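Side-chain contacts in bifunctional cytochrome P450/NADPH--P450 reductase (Deinococcus aerius, PDB 7F3H), which probably hydroxylates organic substrates at a heme iron, using oxygen and electrons that a fused reductase passes on from NADPH: residues T80-L85 with L90-S95; E97-K102 with D254-Y259; P109-R114 with G234-L239. All blocks are in the same frame, centred on the assembly; numbering follows the deposited sequence.

The three contacts lie in one cytochrome P450 domain. Contacts 1 and 2 follow each other along the chain, their centres about 11 Å apart. R83 of contact 1 forms a salt bridge with E97 of contact 2, and W100 packs against L90 and S93. Both contacts touch the heme. Contact 3 is nested inside the loop that contact 2 closes, with centres about 16 Å apart. Contacts 2 and 3 touch where I257 of helix 254-285 packs on L237 of helix 236-242. Contacts 1 and 3 do not touch; their centres are about 22 Å apart. The region from helix 80-86 to the start of helix 113-137 is thus tied at several points around the heme and helix 254-285.

Contact 1 (T80-L85 with L90-S95); sequences TNIRNL and LFTSDS. With HEM (protoporphyrin IX containing Fe), chain E; SO4 (sulfate ion), chain G.
I82 meets T92 with its CG2 branch. The methyls I82 CG2 and T92 CG2 are 3.6 Å apart, and the two side chains cross at about a right angle. I82 CG2 also comes to the edge of the F91 ring, at 4.5 Å from F91 CE2. F91 CE1, across the ring from CE2, lies 3.7 Å from HEM CBD, which approaches obliquely, so the ring sits between helix 80-86 and a propionate arm.

R83 CG is anti to the backbone N (chi1 -172°) and the chain is extended to NE, which carries the guanidinium along the 90-95 backbone. R83 CB passes 4.0 Å from T92 CB. R83 NH1 gives a weak bond to T92 O, 2.9 Å long but bent to 123°. The main polar partner of NH1 is E97, in a salt bridge. E97 OE2 also accepts from D94 N. R83 NE makes a weak but straight bond of 3.3 Å to O2 of a sulfate, probably from the crystallisation liquor. A leucine in place of R83 would probably leave E97 without its mate in this salt bridge and T92 O without this weak donor.

T92 OG1 is hydrogen-bonded to G87 O, which probably helps hold the turn after the helix. The arrangement fits the P450 B'-C region, where the loop after the short B' helix runs back past it and brings F91 to the heme.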
loop_
_atom_site.group_PDB
_atom_site.type_symbol
_atom_site.label_atom_id
_atom_site.label_comp_id
_atom_site.label_asym_id
_atom_site.label_seq_id
_atom_site.Cartn_x
_atom_site.Cartn_y
_atom_site.Cartn_z
ATOM N N THR A 80 -3.241 6.159 -15.973
ATOM C CA THR A 80 -3.773 5.621 -17.228
ATOM C C THR A 80 -3.248 4.218 -17.533
ATOM O O THR A 80 -4.014 3.332 -17.921
ATOM C CB THR A 80 -3.459 6.560 -18.381
ATOM O OG1 THR A 80 -4.040 7.856 -18.108
ATOM C CG2 THR A 80 -4.033 5.978 -19.661
ATOM N N ASN A 81 -1.940 3.994 -17.381
ATOM C CA ASN A 81 -1.425 2.658 -17.660
ATOM C C ASN A 81 -1.921 1.627 -16.638
ATOM O O ASN A 81 -2.298 0.514 -17.021
ATOM C CB ASN A 81 0.095 2.693 -17.740
ATOM C CG ASN A 81 0.593 3.571 -18.872
ATOM O OD1 ASN A 81 -0.119 3.794 -19.859
ATOM N ND2 ASN A 81 1.814 4.069 -18.745
ATOM N N ILE A 82 -1.936 1.966 -15.335
ATOM C CA ILE A 82 -2.421 1.002 -14.334
ATOM C C ILE A 82 -3.888 0.686 -14.587
ATOM O O ILE A 82 -4.374 -0.407 -14.243
ATOM C CB ILE A 82 -2.172 1.496 -12.875
ATOM C CG1 ILE A 82 -2.552 0.425 -11.862
ATOM C CG2 ILE A 82 -2.993 2.726 -12.513
ATOM C CD1 ILE A 82 -1.688 -0.835 -11.964
ATOM N N ARG A 83 -4.611 1.616 -15.220
ATOM C CA ARG A 83 -5.994 1.340 -15.588
ATOM C C ARG A 83 -6.117 0.189 -16.585
ATOM O O ARG A 83 -7.175 -0.447 -16.632
ATOM C CB ARG A 83 -6.672 2.593 -16.152
ATOM C CG ARG A 83 -8.195 2.396 -16.361
ATOM C CD ARG A 83 -8.931 3.693 -16.604
ATOM N NE ARG A 83 -10.320 3.452 -16.980
ATOM C CZ ARG A 83 -11.359 4.148 -16.516
ATOM N NH1 ARG A 83 -11.171 5.143 -15.645
ATOM N NH2 ARG A 83 -12.588 3.866 -16.933
ATOM N N ASN A 84 -5.062 -0.100 -17.371
ATOM C CA ASN A 84 -5.099 -1.229 -18.307
ATOM C C ASN A 84 -5.568 -2.497 -17.634
ATOM O O ASN A 84 -6.231 -3.332 -18.259
ATOM C CB ASN A 84 -3.719 -1.527 -18.902
ATOM C CG ASN A 84 -3.246 -0.479 -19.851
ATOM O OD1 ASN A 84 -4.042 0.239 -20.454
ATOM N ND2 ASN A 84 -1.934 -0.390 -20.014
ATOM N N LEU A 85 -5.286 -2.636 -16.356
ATOM C CA LEU A 85 -5.778 -3.768 -15.607
ATOM C C LEU A 85 -6.702 -3.410 -14.453
ATOM O O LEU A 85 -7.450 -4.285 -13.997
ATOM C CB LEU A 85 -4.575 -4.662 -15.218
ATOM C CG LEU A 85 -3.338 -4.370 -14.368
ATOM C CD1 LEU A 85 -2.586 -5.600 -13.848
ATOM C CD2 LEU A 85 -2.380 -3.698 -15.387
ATOM N N LEU A 90 -12.304 0.951 -8.330
ATOM C CA LEU A 90 -12.209 2.099 -7.427
ATOM C C LEU A 90 -10.876 2.831 -7.535
ATOM O O LEU A 90 -10.820 4.044 -7.294
ATOM C CB LEU A 90 -12.398 1.635 -5.994
ATOM C CG LEU A 90 -13.833 1.284 -5.662
ATOM C CD1 LEU A 90 -13.933 0.815 -4.228
ATOM C CD2 LEU A 90 -14.679 2.503 -5.919
ATOM N N PHE A 91 -9.778 2.122 -7.858
ATOM C CA PHE A 91 -8.468 2.755 -7.779
ATOM C C PHE A 91 -8.177 3.545 -9.038
ATOM O O PHE A 91 -7.510 4.587 -8.980
ATOM C CB PHE A 91 -7.381 1.708 -7.552
ATOM C CG PHE A 91 -5.996 2.275 -7.304
ATOM C CD1 PHE A 91 -5.608 2.697 -6.033
ATOM C CD2 PHE A 91 -5.056 2.339 -8.334
ATOM C CE1 PHE A 91 -4.311 3.185 -5.802
ATOM C CE2 PHE A 91 -3.770 2.833 -8.108
ATOM C CZ PHE A 91 -3.400 3.263 -6.841
ATOM N N THR A 92 -8.730 3.111 -10.167
ATOM C CA THR A 92 -8.325 3.650 -11.457
ATOM C C THR A 92 -9.467 4.344 -12.191
ATOM O O THR A 92 -9.357 4.575 -13.391
ATOM C CB THR A 92 -7.714 2.534 -12.315
ATOM O OG1 THR A 92 -8.635 1.446 -12.414
ATOM C CG2 THR A 92 -6.432 2.004 -11.668
ATOM N N SER A 93 -10.526 4.731 -11.488
ATOM C CA SER A 93 -11.650 5.436 -12.099
ATOM C C SER A 93 -11.752 6.854 -11.565
ATOM O O SER A 93 -11.352 7.144 -10.433
ATOM C CB SER A 93 -12.974 4.711 -11.837
ATOM O OG SER A 93 -13.081 4.385 -10.470
ATOM N N ASP A 94 -12.301 7.738 -12.393
ATOM C CA ASP A 94 -12.536 9.113 -11.976
ATOM C C ASP A 94 -13.808 9.181 -11.137
ATOM O O ASP A 94 -14.684 8.317 -11.242
ATOM C CB ASP A 94 -12.631 10.041 -13.193
ATOM C CG ASP A 94 -11.266 10.468 -13.732
ATOM O OD1 ASP A 94 -10.457 11.034 -12.977
ATOM O OD2 ASP A 94 -10.990 10.233 -14.918
ATOM N N SER A 95 -13.858 10.175 -10.228
ATOM C CA SER A 95 -15.003 10.332 -9.326
ATOM C C SER A 95 -16.312 10.484 -10.088
ATOM O O SER A 95 -17.365 10.028 -9.614
ATOM C CB SER A 95 -14.812 11.535 -8.400
ATOM O OG SER A 95 -13.595 11.467 -7.679
HETATM C CHA HEM E . -6.443 3.612 -2.231
HETATM C CHB HEM E . -7.613 -1.066 -1.633
HETATM C CHC HEM E . -3.868 -1.587 1.442
HETATM C CHD HEM E . -2.539 3.001 0.609
HETATM C C1A HEM E . -7.082 2.401 -2.327
HETATM C C2A HEM E . -8.209 2.114 -3.190
HETATM C C3A HEM E . -8.571 0.834 -3.011
HETATM C C4A HEM E . -7.623 0.241 -2.080
HETATM C CMA HEM E . -9.739 0.101 -3.721
HETATM C CAA HEM E . -8.915 3.169 -4.055
HETATM C CBA HEM E . -10.074 3.737 -3.227
HETATM C CGA HEM E . -10.911 4.746 -4.013
HETATM O O1A HEM E . -12.163 4.610 -3.941
HETATM O O2A HEM E . -10.404 5.610 -4.792
HETATM C C1B HEM E . -6.737 -1.617 -0.720
HETATM C C2B HEM E . -6.771 -2.978 -0.198
HETATM C C3B HEM E . -5.763 -3.090 0.686
HETATM C C4B HEM E . -5.025 -1.841 0.691
HETATM C CMB HEM E . -7.850 -4.019 -0.559
HETATM C CAB HEM E . -5.259 -4.305 1.496
HETATM C CBB HEM E . -5.716 -5.553 1.364
HETATM C C1C HEM E . -3.162 -0.395 1.483
HETATM C C2C HEM E . -1.991 -0.087 2.315
HETATM C C3C HEM E . -1.661 1.187 2.028
HETATM C C4C HEM E . -2.595 1.719 1.083
HETATM C CMC HEM E . -1.277 -1.078 3.281
HETATM C CAC HEM E . -0.559 2.092 2.556
HETATM C CBC HEM E . 0.298 1.692 3.485
HETATM C C1D HEM E . -3.473 3.568 -0.235
HETATM C C2D HEM E . -3.428 4.924 -0.775
HETATM C C3D HEM E . -4.507 5.068 -1.543
HETATM C C4D HEM E . -5.267 3.834 -1.547
HETATM C CMD HEM E . -2.353 6.010 -0.506
HETATM C CAD HEM E . -4.850 6.335 -2.305
HETATM C CBD HEM E . -4.124 6.166 -3.613
HETATM C CGD HEM E . -4.228 7.394 -4.452
HETATM O O1D HEM E . -3.986 7.221 -5.671
HETATM O O2D HEM E . -4.542 8.510 -3.923
HETATM N NA HEM E . -6.738 1.227 -1.693
HETATM N NB HEM E . -5.676 -0.953 -0.153
HETATM N NC HEM E . -3.484 0.730 0.736
HETATM N ND HEM E . -4.607 2.939 -0.726
HETATM FE FE HEM E . -5.180 1.071 -0.373
HETATM S S SO4 G . -12.728 0.944 -19.400
HETATM O O1 SO4 G . -12.952 -0.184 -20.331
HETATM O O2 SO4 G . -11.334 0.933 -18.866
HETATM O O3 SO4 G . -12.962 2.206 -20.126
HETATM O O4 SO4 G . -13.731 0.855 -18.309
#

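Contact 2 (E97-K102 with D254-Y259); sequences EPNWGK and DENIRY. With HEM (protoporphyrin IX containing Fe), chain E.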
loop_
_atom_site.group_PDB
_atom_site.type_symbol
_atom_site.label_atom_id
_atom_site.label_comp_id
_atom_site.label_asym_id
_atom_site.label_seq_id
_atom_site.Cartn_x
_atom_site.Cartn_y
_atom_site.Cartn_z
ATOM N N GLU A 97 -17.210 9.174 -13.028
ATOM C CA GLU A 97 -17.713 7.945 -13.628
ATOM C C GLU A 97 -18.709 7.267 -12.683
ATOM O O GLU A 97 -18.391 7.060 -11.502
ATOM C CB GLU A 97 -16.562 6.995 -13.945
ATOM C CG GLU A 97 -15.606 7.473 -14.993
ATOM C CD GLU A 97 -14.519 6.438 -15.284
ATOM O OE1 GLU A 97 -14.829 5.337 -15.794
ATOM O OE2 GLU A 97 -13.341 6.729 -14.983
ATOM N N PRO A 98 -19.894 6.875 -13.168
ATOM C CA PRO A 98 -20.925 6.334 -12.262
ATOM C C PRO A 98 -20.483 5.115 -11.470
ATOM O O PRO A 98 -20.879 4.946 -10.297
ATOM C CB PRO A 98 -22.061 5.961 -13.230
ATOM C CG PRO A 98 -21.880 6.824 -14.411
ATOM C CD PRO A 98 -20.394 7.074 -14.540
ATOM N N ASN A 99 -19.670 4.240 -12.082
ATOM C CA ASN A 99 -19.260 3.022 -11.390
ATOM C C ASN A 99 -18.355 3.310 -10.189
ATOM O O ASN A 99 -18.300 2.483 -9.269
ATOM C CB ASN A 99 -18.588 2.047 -12.366
ATOM C CG ASN A 99 -19.564 1.019 -12.950
ATOM O OD1 ASN A 99 -20.585 0.671 -12.351
ATOM N ND2 ASN A 99 -19.262 0.566 -14.145
ATOM N N TRP A 100 -17.660 4.457 -10.157
ATOM C CA TRP A 100 -16.904 4.776 -8.952
ATOM C C TRP A 100 -17.845 4.941 -7.766
ATOM O O TRP A 100 -17.724 4.232 -6.760
ATOM C CB TRP A 100 -16.036 6.025 -9.113
ATOM C CG TRP A 100 -15.299 6.245 -7.799
ATOM C CD1 TRP A 100 -14.115 5.668 -7.419
ATOM C CD2 TRP A 100 -15.735 7.029 -6.665
ATOM N NE1 TRP A 100 -13.778 6.063 -6.150
ATOM C CE2 TRP A 100 -14.748 6.900 -5.663
ATOM C CE3 TRP A 100 -16.851 7.831 -6.411
ATOM C CZ2 TRP A 100 -14.841 7.549 -4.415
ATOM C CZ3 TRP A 100 -16.941 8.481 -5.169
ATOM C CH2 TRP A 100 -15.939 8.334 -4.191
ATOM N N GLY A 101 -18.791 5.889 -7.877
ATOM C CA GLY A 101 -19.769 6.091 -6.824
ATOM C C GLY A 101 -20.479 4.811 -6.450
ATOM O O GLY A 101 -20.631 4.501 -5.260
ATOM N N LYS A 102 -20.889 4.028 -7.457
ATOM C CA LYS A 102 -21.628 2.795 -7.180
ATOM C C LYS A 102 -20.787 1.839 -6.338
ATOM O O LYS A 102 -21.198 1.411 -5.243
ATOM C CB LYS A 102 -22.052 2.126 -8.491
ATOM C CG LYS A 102 -23.258 2.746 -9.174
ATOM C CD LYS A 102 -23.458 2.196 -10.599
ATOM C CE LYS A 102 -23.736 0.687 -10.631
ATOM N NZ LYS A 102 -24.240 0.162 -11.964
ATOM N N ASP A 254 -21.014 -7.299 -14.248
ATOM C CA ASP A 254 -20.033 -8.376 -14.113
ATOM C C ASP A 254 -18.637 -7.880 -14.489
ATOM O O ASP A 254 -17.652 -8.204 -13.807
ATOM C CB ASP A 254 -20.438 -9.583 -14.974
ATOM C CG ASP A 254 -21.585 -10.436 -14.358
ATOM O OD1 ASP A 254 -21.912 -10.355 -13.140
ATOM O OD2 ASP A 254 -22.158 -11.223 -15.134
ATOM N N GLU A 255 -18.551 -7.056 -15.539
ATOM C CA GLU A 255 -17.274 -6.469 -15.921
ATOM C C GLU A 255 -16.687 -5.692 -14.749
ATOM O O GLU A 255 -15.530 -5.890 -14.361
ATOM C CB GLU A 255 -17.466 -5.497 -17.089
ATOM C CG GLU A 255 -16.201 -5.191 -17.831
ATOM C CD GLU A 255 -16.302 -3.972 -18.705
ATOM O OE1 GLU A 255 -17.188 -3.153 -18.450
ATOM O OE2 GLU A 255 -15.532 -3.847 -19.680
ATOM N N ASN A 256 -17.509 -4.845 -14.127
ATOM C CA ASN A 256 -16.992 -4.013 -13.052
ATOM C C ASN A 256 -16.638 -4.832 -11.812
ATOM O O ASN A 256 -15.706 -4.472 -11.089
ATOM C CB ASN A 256 -17.977 -2.898 -12.706
ATOM C CG ASN A 256 -17.348 -1.845 -11.814
ATOM O OD1 ASN A 256 -17.419 -1.940 -10.573
ATOM N ND2 ASN A 256 -16.704 -0.845 -12.438
ATOM N N ILE A 257 -17.395 -5.897 -11.509
ATOM C CA ILE A 257 -17.000 -6.792 -10.419
ATOM C C ILE A 257 -15.611 -7.380 -10.667
ATOM O O ILE A 257 -14.775 -7.468 -9.752
ATOM C CB ILE A 257 -18.035 -7.906 -10.225
ATOM C CG1 ILE A 257 -19.350 -7.326 -9.716
ATOM C CG2 ILE A 257 -17.486 -8.966 -9.289
ATOM C CD1 ILE A 257 -20.510 -8.311 -9.761
ATOM N N ARG A 258 -15.355 -7.838 -11.893
ATOM C CA ARG A 258 -14.025 -8.380 -12.158
ATOM C C ARG A 258 -12.982 -7.291 -11.966
ATOM O O ARG A 258 -11.919 -7.537 -11.372
ATOM C CB ARG A 258 -13.925 -9.005 -13.557
ATOM C CG ARG A 258 -12.593 -8.711 -14.207
ATOM C CD ARG A 258 -12.364 -9.436 -15.493
ATOM N NE ARG A 258 -13.103 -8.924 -16.651
ATOM C CZ ARG A 258 -12.751 -7.853 -17.363
ATOM N NH1 ARG A 258 -11.698 -7.153 -17.020
ATOM N NH2 ARG A 258 -13.464 -7.467 -18.418
ATOM N N TYR A 259 -13.287 -6.074 -12.448
ATOM C CA TYR A 259 -12.396 -4.935 -12.253
ATOM C C TYR A 259 -12.108 -4.694 -10.770
ATOM O O TYR A 259 -10.951 -4.483 -10.382
ATOM C CB TYR A 259 -13.010 -3.698 -12.885
ATOM C CG TYR A 259 -12.774 -3.614 -14.360
ATOM C CD1 TYR A 259 -11.627 -4.167 -14.937
ATOM C CD2 TYR A 259 -13.682 -2.966 -15.198
ATOM C CE1 TYR A 259 -11.413 -4.085 -16.305
ATOM C CE2 TYR A 259 -13.456 -2.883 -16.565
ATOM C CZ TYR A 259 -12.328 -3.439 -17.101
ATOM O OH TYR A 259 -12.119 -3.339 -18.446
HETATM C CHA HEM E . -6.443 3.612 -2.231
HETATM C CHB HEM E . -7.613 -1.066 -1.633
HETATM C CHC HEM E . -3.868 -1.587 1.442
HETATM C CHD HEM E . -2.539 3.001 0.609
HETATM C C1A HEM E . -7.082 2.401 -2.327
HETATM C C2A HEM E . -8.209 2.114 -3.190
HETATM C C3A HEM E . -8.571 0.834 -3.011
HETATM C C4A HEM E . -7.623 0.241 -2.080
HETATM C CMA HEM E . -9.739 0.101 -3.721
HETATM C CAA HEM E . -8.915 3.169 -4.055
HETATM C CBA HEM E . -10.074 3.737 -3.227
HETATM C CGA HEM E . -10.911 4.746 -4.013
HETATM O O1A HEM E . -12.163 4.610 -3.941
HETATM O O2A HEM E . -10.404 5.610 -4.792
HETATM C C1B HEM E . -6.737 -1.617 -0.720
HETATM C C2B HEM E . -6.771 -2.978 -0.198
HETATM C C3B HEM E . -5.763 -3.090 0.686
HETATM C C4B HEM E . -5.025 -1.841 0.691
HETATM C CMB HEM E . -7.850 -4.019 -0.559
HETATM C CAB HEM E . -5.259 -4.305 1.496
HETATM C CBB HEM E . -5.716 -5.553 1.364
HETATM C C1C HEM E . -3.162 -0.395 1.483
HETATM C C2C HEM E . -1.991 -0.087 2.315
HETATM C C3C HEM E . -1.661 1.187 2.028
HETATM C C4C HEM E . -2.595 1.719 1.083
HETATM C CMC HEM E . -1.277 -1.078 3.281
HETATM C CAC HEM E . -0.559 2.092 2.556
HETATM C CBC HEM E . 0.298 1.692 3.485
HETATM C C1D HEM E . -3.473 3.568 -0.235
HETATM C C2D HEM E . -3.428 4.924 -0.775
HETATM C C3D HEM E . -4.507 5.068 -1.543
HETATM C C4D HEM E . -5.267 3.834 -1.547
HETATM C CMD HEM E . -2.353 6.010 -0.506
HETATM C CAD HEM E . -4.850 6.335 -2.305
HETATM C CBD HEM E . -4.124 6.166 -3.613
HETATM C CGD HEM E . -4.228 7.394 -4.452
HETATM O O1D HEM E . -3.986 7.221 -5.671
HETATM O O2D HEM E . -4.542 8.510 -3.923
HETATM N NA HEM E . -6.738 1.227 -1.693
HETATM N NB HEM E . -5.676 -0.953 -0.153
HETATM N NC HEM E . -3.484 0.730 0.736
HETATM N ND HEM E . -4.607 2.939 -0.726
HETATM FE FE HEM E . -5.180 1.071 -0.373
#
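This is a small, polar meeting of two helix starts: N99 near the beginning of helix 98-107 touches N256 near the beginning of helix 254-285. In P450 terms these are the C helix and the long central helix.

The two side chains run past each other in opposite directions, with amide planes 33° apart. N256 ND2 does most of the touching. It lies 3.5 Å from N99 CB and 3.5 Å from N99 CG. N99 ND2 and N256 ND2 come within 3.4 Å, but both are donors, so the pair is not bonded. N256 has its CG anti to the backbone N (chi1 -168°), and this sends the amide across to helix 98-107. Other residues hold it there: N256 OD1 accepts from Q260 NE2, and N256 ND2 gives to D88 O.

K102 NZ adds a second tie, a salt bridge to E250 just before helix 254-285. W100 leaves the helix on another side, its CB pointing away from 254-259. W100 NE1 donates to HEM O1A at 3.1 Å and 145°, joining helix 98-107 to the heme. The propionate oxygen lies at the indole edge, near the ring plane. H104 stacks on W100, and R403 also bonds the heme.

N99 and N256 meet by van der Waals contact. Each ND2 has its bond elsewhere, so the amides spend their polarity on other partners.

Contact 3 (P109-R114 with G234-L239); sequences PAFSQR and GDLLGL
F111 and L236 both carry CG anti to the carbonyl carbon, beside the backbone N (chi1 -78° and -84°). These torsions turn the ring and the branched end of the leucine to each other, and the two side chains cross at about a right angle. L236 CD1 approaches the far end of the ring obliquely, 3.5 Å from F111 CZ. The other branch serves A110: L236 CD2 is 3.6 Å from A110 CB. L239, one turn on, brings its CD1 to 3.6 Å from the same A110 CB. The alanine methyl thus meets two leucines of helix 236-242. F264 lies edge-to-face with F111 and also touches L236, so helix 254-285 completes this apolar cluster.

The backbone is set on each side. S112 OG donates to P109 O at 3.0 Å, closing the turn before helix 113-137. D235 is the N-cap of helix 236-242. Its OD1 takes G238 N at 3.0 Å, from 57° out of the carboxylate plane, and also pairs with R226.

The nearest atoms of the F111 side chain and the heme are about 4 Å apart. The C-D junction of the P450 fold packs on the short H helix here, and F111 of that junction also reaches the heme.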
loop_
_atom_site.group_PDB
_atom_site.type_symbol
_atom_site.label_atom_id
_atom_site.label_comp_id
_atom_site.label_asym_id
_atom_site.label_seq_id
_atom_site.Cartn_x
_atom_site.Cartn_y
_atom_site.Cartn_z
ATOM N N PRO A 109 -19.339 -0.531 3.354
ATOM C CA PRO A 109 -19.757 -1.299 4.530
ATOM C C PRO A 109 -19.016 -2.605 4.644
ATOM O O PRO A 109 -18.794 -3.071 5.766
ATOM C CB PRO A 109 -21.254 -1.537 4.258
ATOM C CG PRO A 109 -21.646 -0.449 3.333
ATOM C CD PRO A 109 -20.469 -0.255 2.446
ATOM N N ALA A 110 -18.548 -3.165 3.521
ATOM C CA ALA A 110 -17.811 -4.424 3.491
ATOM C C ALA A 110 -16.361 -4.285 3.924
ATOM O O ALA A 110 -15.689 -5.314 4.066
ATOM C CB ALA A 110 -17.831 -5.040 2.082
ATOM N N PHE A 111 -15.860 -3.046 4.060
ATOM C CA PHE A 111 -14.469 -2.751 4.419
ATOM C C PHE A 111 -14.346 -1.998 5.739
ATOM O O PHE A 111 -13.244 -1.529 6.092
ATOM C CB PHE A 111 -13.796 -1.940 3.308
ATOM C CG PHE A 111 -13.369 -2.761 2.120
ATOM C CD1 PHE A 111 -14.018 -2.603 0.899
ATOM C CD2 PHE A 111 -12.291 -3.626 2.203
ATOM C CE1 PHE A 111 -13.636 -3.343 -0.208
ATOM C CE2 PHE A 111 -11.887 -4.381 1.093
ATOM C CZ PHE A 111 -12.552 -4.237 -0.119
ATOM N N SER A 112 -15.453 -1.817 6.446
ATOM C CA SER A 112 -15.451 -1.136 7.726
ATOM C C SER A 112 -14.885 -2.043 8.788
ATOM O O SER A 112 -14.805 -3.259 8.614
ATOM C CB SER A 112 -16.866 -0.742 8.131
ATOM O OG SER A 112 -17.679 -1.899 8.306
ATOM N N GLN A 113 -14.520 -1.435 9.920
ATOM C CA GLN A 113 -14.031 -2.213 11.049
ATOM C C GLN A 113 -15.018 -3.305 11.468
ATOM O O GLN A 113 -14.608 -4.453 11.680
ATOM C CB GLN A 113 -13.692 -1.285 12.214
ATOM C CG GLN A 113 -12.802 -1.916 13.276
ATOM C CD GLN A 113 -11.478 -2.441 12.724
ATOM O OE1 GLN A 113 -10.724 -1.731 12.045
ATOM N NE2 GLN A 113 -11.196 -3.701 13.009
ATOM N N ARG A 114 -16.320 -2.983 11.630
ATOM C CA ARG A 114 -17.202 -4.059 12.120
ATOM C C ARG A 114 -17.286 -5.224 11.114
ATOM O O ARG A 114 -17.697 -6.329 11.480
ATOM C CB ARG A 114 -18.594 -3.590 12.624
ATOM C CG ARG A 114 -19.558 -3.212 11.605
ATOM C CD ARG A 114 -19.295 -1.841 11.236
ATOM N NE ARG A 114 -20.264 -1.175 10.346
ATOM C CZ ARG A 114 -20.110 0.050 9.863
ATOM N NH1 ARG A 114 -21.056 0.570 9.076
ATOM N NH2 ARG A 114 -19.132 0.840 10.324
ATOM N N GLY A 234 -20.124 -15.336 1.704
ATOM C CA GLY A 234 -19.453 -14.503 2.691
ATOM C C GLY A 234 -18.463 -13.523 2.086
ATOM O O GLY A 234 -18.389 -12.365 2.508
ATOM N N ASP A 235 -17.709 -13.971 1.082
ATOM C CA ASP A 235 -16.592 -13.213 0.527
ATOM C C ASP A 235 -17.069 -11.911 -0.134
ATOM O O ASP A 235 -18.268 -11.680 -0.342
ATOM C CB ASP A 235 -15.804 -14.090 -0.454
ATOM C CG ASP A 235 -16.581 -14.413 -1.734
ATOM O OD1 ASP A 235 -17.819 -14.501 -1.684
ATOM O OD2 ASP A 235 -15.950 -14.618 -2.795
ATOM N N LEU A 236 -16.087 -11.075 -0.509
ATOM C CA LEU A 236 -16.385 -9.784 -1.137
ATOM C C LEU A 236 -17.131 -9.947 -2.452
ATOM O O LEU A 236 -18.047 -9.172 -2.742
ATOM C CB LEU A 236 -15.100 -8.997 -1.382
ATOM C CG LEU A 236 -14.576 -8.198 -0.202
ATOM C CD1 LEU A 236 -13.230 -7.642 -0.567
ATOM C CD2 LEU A 236 -15.530 -7.098 0.144
ATOM N N LEU A 237 -16.724 -10.922 -3.278
ATOM C CA LEU A 237 -17.443 -11.236 -4.517
ATOM C C LEU A 237 -18.920 -11.547 -4.264
ATOM O O LEU A 237 -19.799 -11.048 -4.980
ATOM C CB LEU A 237 -16.767 -12.410 -5.229
ATOM C CG LEU A 237 -17.491 -12.945 -6.458
ATOM C CD1 LEU A 237 -17.802 -11.801 -7.389
ATOM C CD2 LEU A 237 -16.661 -13.997 -7.164
ATOM N N GLY A 238 -19.208 -12.424 -3.299
ATOM C CA GLY A 238 -20.592 -12.727 -2.976
ATOM C C GLY A 238 -21.403 -11.492 -2.635
ATOM O O GLY A 238 -22.588 -11.400 -2.964
ATOM N N LEU A 239 -20.768 -10.516 -1.990
ATOM C CA LEU A 239 -21.434 -9.260 -1.671
ATOM C C LEU A 239 -21.655 -8.430 -2.923
ATOM O O LEU A 239 -22.715 -7.808 -3.080
ATOM C CB LEU A 239 -20.616 -8.491 -0.626
ATOM C CG LEU A 239 -21.143 -7.133 -0.135
ATOM C CD1 LEU A 239 -20.803 -6.868 1.325
ATOM C CD2 LEU A 239 -20.546 -6.014 -0.981
#